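Local coordinates for beta-glucanase (Clostridium thermocellum, PDB 3WVJ), which hydrolyses mixed-linkage beta-1,3-1,4-glucans as a lichenase, an endo-acting glycoside hydrolase of family 16 with a beta-jellyroll fold, at residues F151-P155 / D156-F160; T41-G45 / K46-T50. One frame throughout, in Å; residues are numbered along the deposited sequence.

Interaction 1 of 2, residues F151-P155 / D156-F160; sequences FEWRP and DYIDF
Glu152 and Asp159 pair through both backbone amides, Glu152 N to Asp159 O at 2.8 Å and Asp159 N to Glu152 O at 2.9 Å, in an antiparallel hairpin whose strands run 173° apart, with Pro155 and Asp156 at the bend. On the face with Glu152, Arg154 and Tyr157, three side chains lock together. Tyr157 CG sits between its backbone N and carbonyl carbon (chi1 67°), which lays the ring against Arg154: Arg154 CB lies over one ring face, a CH-pi contact 3.9 Å from the centroid. Tyr157 OH donates to Glu152 OE1 (2.8 Å), reaching it from above the carboxylate plane, while Arg154 NE forms a salt bridge with Glu152 OE2 (3.2 Å) and Arg154 NH2 hydrogen-bonds Pro215 O. Glutamate, extended, is long enough to serve both partners, and each carboxylate oxygen of this buried acid has one. Asp159 OD2 lies 4.3 Å from Glu152 OE1, a like-charge approach probably eased by salt bridges from Asp159 to Lys166 and Arg169. The other face is apolar: Ile158 CG2 meets Phe151 CB at 3.7 Å. Beyond it, Ile108 of strand 106-113 touches Phe151, Trp153 and Ile158; strand 75-82 pairs with strand 147-154, and strand 165-170 with strand 157-162.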
loop_
_atom_site.group_PDB
_atom_site.type_symbol
_atom_site.label_atom_id
_atom_site.label_comp_id
_atom_site.label_asym_id
_atom_site.label_seq_id
_atom_site.Cartn_x
_atom_site.Cartn_y
_atom_site.Cartn_z
ATOM N N PHE A 151 -10.846 1.825 -1.572
ATOM C CA PHE A 151 -11.469 1.573 -2.872
ATOM C C PHE A 151 -12.534 0.497 -2.767
ATOM O O PHE A 151 -12.362 -0.487 -2.013
ATOM C CB PHE A 151 -10.443 1.180 -3.915
ATOM C CG PHE A 151 -9.444 0.154 -3.456
ATOM C CD1 PHE A 151 -9.663 -1.221 -3.668
ATOM C CD2 PHE A 151 -8.251 0.547 -2.842
ATOM C CE1 PHE A 151 -8.737 -2.180 -3.276
ATOM C CE2 PHE A 151 -7.339 -0.414 -2.420
ATOM C CZ PHE A 151 -7.570 -1.781 -2.635
ATOM N N GLU A 152 -13.653 0.672 -3.459
ATOM C CA GLU A 152 -14.592 -0.439 -3.639
ATOM C C GLU A 152 -14.194 -1.026 -4.978
ATOM O O GLU A 152 -14.275 -0.364 -6.018
ATOM C CB GLU A 152 -16.057 -0.035 -3.641
ATOM C CG GLU A 152 -16.993 -1.274 -3.696
ATOM C CD GLU A 152 -18.443 -1.004 -4.120
ATOM O OE1 GLU A 152 -18.690 -0.163 -5.009
ATOM O OE2 GLU A 152 -19.379 -1.639 -3.589
ATOM N N TRP A 153 -13.755 -2.269 -4.928
ATOM C CA TRP A 153 -13.399 -3.072 -6.074
ATOM C C TRP A 153 -14.539 -3.986 -6.445
ATOM O O TRP A 153 -15.046 -4.774 -5.603
ATOM C CB TRP A 153 -12.162 -3.883 -5.752
ATOM C CG TRP A 153 -11.699 -4.873 -6.797
ATOM C CD1 TRP A 153 -11.730 -4.756 -8.207
ATOM C CD2 TRP A 153 -11.015 -6.140 -6.537
ATOM N NE1 TRP A 153 -11.155 -5.865 -8.805
ATOM C CE2 TRP A 153 -10.728 -6.743 -7.860
ATOM C CE3 TRP A 153 -10.700 -6.856 -5.379
ATOM C CZ2 TRP A 153 -10.122 -7.996 -7.983
ATOM C CZ3 TRP A 153 -10.069 -8.092 -5.515
ATOM C CH2 TRP A 153 -9.787 -8.650 -6.778
ATOM N N ARG A 154 -14.926 -3.911 -7.717
ATOM C CA ARG A 154 -16.029 -4.693 -8.266
ATOM C C ARG A 154 -15.637 -5.227 -9.643
ATOM O O ARG A 154 -14.597 -4.844 -10.207
ATOM C CB ARG A 154 -17.332 -3.870 -8.328
ATOM C CG ARG A 154 -17.935 -3.488 -6.981
ATOM C CD ARG A 154 -18.689 -4.655 -6.345
ATOM N NE ARG A 154 -18.776 -4.481 -4.904
ATOM C CZ ARG A 154 -18.990 -5.483 -4.039
ATOM N NH1 ARG A 154 -19.141 -6.739 -4.506
ATOM N NH2 ARG A 154 -19.043 -5.253 -2.717
ATOM N N PRO A 155 -16.428 -6.146 -10.183
ATOM C CA PRO A 155 -15.950 -6.767 -11.429
ATOM C C PRO A 155 -15.733 -5.775 -12.559
ATOM O O PRO A 155 -14.874 -5.978 -13.435
ATOM C CB PRO A 155 -17.085 -7.756 -11.777
ATOM C CG PRO A 155 -17.808 -7.972 -10.466
ATOM C CD PRO A 155 -17.712 -6.696 -9.717
ATOM N N ASP A 156 -16.473 -4.667 -12.567
ATOM C CA ASP A 156 -16.352 -3.724 -13.679
ATOM C C ASP A 156 -15.671 -2.422 -13.304
ATOM O O ASP A 156 -15.518 -1.544 -14.156
ATOM C CB ASP A 156 -17.732 -3.382 -14.212
ATOM C CG ASP A 156 -18.266 -4.429 -15.179
ATOM O OD1 ASP A 156 -17.450 -5.118 -15.808
ATOM O OD2 ASP A 156 -19.506 -4.562 -15.354
ATOM N N TYR A 157 -15.346 -2.227 -12.025
ATOM C CA TYR A 157 -14.814 -0.907 -11.652
ATOM C C TYR A 157 -14.072 -0.923 -10.362
ATOM O O TYR A 157 -14.152 -1.888 -9.584
ATOM C CB TYR A 157 -15.918 0.195 -11.608
ATOM C CG TYR A 157 -16.930 -0.024 -10.502
ATOM C CD1 TYR A 157 -16.697 0.444 -9.210
ATOM C CD2 TYR A 157 -18.093 -0.716 -10.743
ATOM C CE1 TYR A 157 -17.597 0.234 -8.207
ATOM C CE2 TYR A 157 -19.011 -0.926 -9.752
ATOM C CZ TYR A 157 -18.760 -0.451 -8.503
ATOM O OH TYR A 157 -19.688 -0.649 -7.565
ATOM N N ILE A 158 -13.367 0.179 -10.147
ATOM C CA ILE A 158 -12.740 0.488 -8.891
ATOM C C ILE A 158 -13.105 1.934 -8.549
ATOM O O ILE A 158 -12.798 2.840 -9.279
ATOM C CB ILE A 158 -11.201 0.319 -8.929
ATOM C CG1 ILE A 158 -10.812 -1.107 -9.370
ATOM C CG2 ILE A 158 -10.646 0.449 -7.516
ATOM C CD1 ILE A 158 -9.334 -1.279 -9.717
ATOM N N ASP A 159 -13.734 2.125 -7.407
ATOM C CA ASP A 159 -14.084 3.443 -6.954
ATOM C C ASP A 159 -13.195 3.848 -5.820
ATOM O O ASP A 159 -13.158 3.117 -4.788
ATOM C CB ASP A 159 -15.535 3.422 -6.477
ATOM C CG ASP A 159 -16.493 3.528 -7.605
ATOM O OD1 ASP A 159 -16.086 3.810 -8.773
ATOM O OD2 ASP A 159 -17.688 3.338 -7.325
ATOM N N PHE A 160 -12.468 4.958 -5.996
ATOM C CA PHE A 160 -11.514 5.450 -4.992
ATOM C C PHE A 160 -12.111 6.489 -4.000
ATOM O O PHE A 160 -12.785 7.413 -4.390
ATOM C CB PHE A 160 -10.213 5.953 -5.660
ATOM C CG PHE A 160 -9.387 4.837 -6.321
ATOM C CD1 PHE A 160 -8.428 4.137 -5.608
ATOM C CD2 PHE A 160 -9.573 4.492 -7.672
ATOM C CE1 PHE A 160 -7.673 3.099 -6.202
ATOM C CE2 PHE A 160 -8.828 3.464 -8.270
ATOM C CZ PHE A 160 -7.858 2.781 -7.550
#

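Interaction 2 of 2, residues T41-G45 / K46-T50; sequences TFSNG and KMILT
Phe42 CG stands anti to its carbonyl carbon (chi1 -57°), which swings the ring across toward the neighbouring strand, and Met47 CG, anti to its backbone N (chi1 -179°), is set beside it; the ring reaches across until Phe42 CE1 is 3.4 Å from Met47 CG. They form the non-hydrogen-bonded pair of a tight beta hairpin in the jellyroll, closed by a type I' turn from Ser43 to Lys46. Asn44 and Gly45 occupy the two central positions, both with positive phi. Asparagine tolerates this backbone shape well, and at Gly45 a side chain would press on the preceding carbonyl oxygen, so glycine suits the corner. Lys46 N donates to Ser43 O at 2.7 Å, and Ser43 N returns a bond to Lys46 O. The next hydrogen-bonded pair, Thr41 with Ile48, repeats the pattern, Ile48 N reaching Thr41 O at 2.7 Å.

The face carrying Phe42 and Met47 leads inward. Methionine's flexible chain, bent at both later torsions, fits among Phe12, Val40, Met183 and Tyr208, and its backbone bonds to Tyr208 of strand 204-214. On the face with Thr41, Ser43, Lys46 and Ile48, small hydroxyls and a branched side chain share the space: Ile48 CD1 rests 3.3 Å from Ser43 OG. Lysine suits the edge of the turn, since its extended methylenes can run beside the turn's backbone, with the side chain also touching Phe146 and Glu207; Lys46 CE passes 3.1 Å from Asn44 O. Threonine beta-branching favours the extended strand, and its hydroxyl also recruits solvent. One water is held by Thr41 OG1 at 2.7 Å and Thr50 OG1 at 2.8 Å, and donates to Ile48 O, 2.8 Å away.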
loop_
_atom_site.group_PDB
_atom_site.type_symbol
_atom_site.label_atom_id
_atom_site.label_comp_id
_atom_site.label_asym_id
_atom_site.label_seq_id
_atom_site.Cartn_x
_atom_site.Cartn_y
_atom_site.Cartn_z
ATOM N N THR A 41 7.058 -2.188 13.069
ATOM C CA THR A 41 7.038 -2.169 14.549
ATOM C C THR A 41 5.688 -1.561 14.852
ATOM O O THR A 41 4.949 -1.179 13.896
ATOM C CB THR A 41 8.137 -1.270 15.139
ATOM O OG1 THR A 41 8.000 0.031 14.545
ATOM C CG2 THR A 41 9.522 -1.837 14.835
ATOM N N PHE A 42 5.345 -1.533 16.132
ATOM C CA PHE A 42 4.050 -1.081 16.624
ATOM C C PHE A 42 4.264 -0.103 17.785
ATOM O O PHE A 42 5.009 -0.389 18.718
ATOM C CB PHE A 42 3.157 -2.289 16.994
ATOM C CG PHE A 42 2.971 -3.225 15.845
ATOM C CD1 PHE A 42 1.896 -3.078 14.966
ATOM C CD2 PHE A 42 3.937 -4.197 15.536
ATOM C CE1 PHE A 42 1.773 -3.886 13.818
ATOM C CE2 PHE A 42 3.814 -4.996 14.381
ATOM C CZ PHE A 42 2.729 -4.846 13.530
ATOM N N SER A 43 3.667 1.084 17.684
ATOM C CA SER A 43 3.575 2.008 18.801
ATOM C C SER A 43 2.387 2.963 18.608
ATOM O O SER A 43 1.954 3.228 17.465
ATOM C CB SER A 43 4.853 2.804 18.899
ATOM O OG SER A 43 5.230 3.143 17.580
ATOM N N ASN A 44 1.880 3.469 19.737
ATOM C CA ASN A 44 0.817 4.502 19.823
ATOM C C ASN A 44 -0.473 4.191 19.139
ATOM O O ASN A 44 -1.163 5.092 18.577
ATOM C CB ASN A 44 1.227 5.897 19.393
ATOM C CG ASN A 44 2.661 6.201 19.673
ATOM O OD1 ASN A 44 3.549 5.751 18.941
ATOM N ND2 ASN A 44 2.905 7.002 20.675
ATOM N N GLY A 45 -0.804 2.918 19.194
ATOM C CA GLY A 45 -1.935 2.428 18.432
ATOM C C GLY A 45 -1.661 2.163 16.965
ATOM O O GLY A 45 -2.594 1.709 16.230
ATOM N N LYS A 46 -0.416 2.414 16.529
ATOM C CA LYS A 46 -0.076 2.311 15.067
ATOM C C LYS A 46 0.928 1.239 14.641
ATOM O O LYS A 46 1.679 0.725 15.458
ATOM C CB LYS A 46 0.253 3.703 14.528
ATOM C CG LYS A 46 -0.898 4.615 14.941
ATOM C CD LYS A 46 -0.511 6.023 15.114
ATOM C CE LYS A 46 -1.605 6.653 15.988
ATOM N NZ LYS A 46 -1.079 7.909 16.541
ATOM N N MET A 47 0.833 0.814 13.377
ATOM C CA MET A 47 1.853 0.026 12.782
ATOM C C MET A 47 2.772 1.025 12.089
ATOM O O MET A 47 2.304 1.993 11.417
ATOM C CB MET A 47 1.220 -0.970 11.828
ATOM C CG MET A 47 2.221 -1.882 11.153
ATOM S SD MET A 47 2.916 -1.141 9.648
ATOM C CE MET A 47 1.645 -1.489 8.439
ATOM N N ILE A 48 4.080 0.867 12.280
ATOM C CA ILE A 48 5.054 1.827 11.737
ATOM C C ILE A 48 5.935 1.077 10.716
ATOM O O ILE A 48 6.383 -0.032 10.983
ATOM C CB ILE A 48 5.839 2.458 12.882
ATOM C CG1 ILE A 48 4.823 3.124 13.776
ATOM C CG2 ILE A 48 6.801 3.506 12.379
ATOM C CD1 ILE A 48 5.362 4.329 14.450
ATOM N N LEU A 49 6.071 1.628 9.503
ATOM C CA LEU A 49 7.057 1.153 8.574
ATOM C C LEU A 49 8.186 2.150 8.581
ATOM O O LEU A 49 7.950 3.357 8.460
ATOM C CB LEU A 49 6.488 1.086 7.119
ATOM C CG LEU A 49 5.309 0.144 6.904
ATOM C CD1 LEU A 49 4.983 0.185 5.382
ATOM C CD2 LEU A 49 5.670 -1.272 7.301
ATOM N N THR A 50 9.413 1.667 8.765
ATOM C CA THR A 50 10.567 2.573 8.878
ATOM C C THR A 50 11.586 2.236 7.815
ATOM O O THR A 50 12.080 1.111 7.763
ATOM C CB THR A 50 11.228 2.533 10.273
ATOM O OG1 THR A 50 10.233 2.820 11.263
ATOM C CG2 THR A 50 12.326 3.584 10.379
HETATM O O HOH W 1 8.945 0.435 12.094
#

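Both interactions are antiparallel hairpins between consecutive strands, but they share no strand and lie on opposite sides of the chain's centre, their own centres about 29 Å apart. Interaction 1 is mainly buried, and its chemistry follows: aromatic and branched side chains fill one face, while on the other, acidic groups are paired with neighbouring basic ones. Interaction 2 is partly buried; its inward face is apolar, but the other carries hydroxyls, a lysine and a bridging water. Strand 204-214 offers an indirect tie, since it pairs with strand 46-53 of interaction 2 and with strand 75-82, which in turn pairs with strand 147-154 of interaction 1.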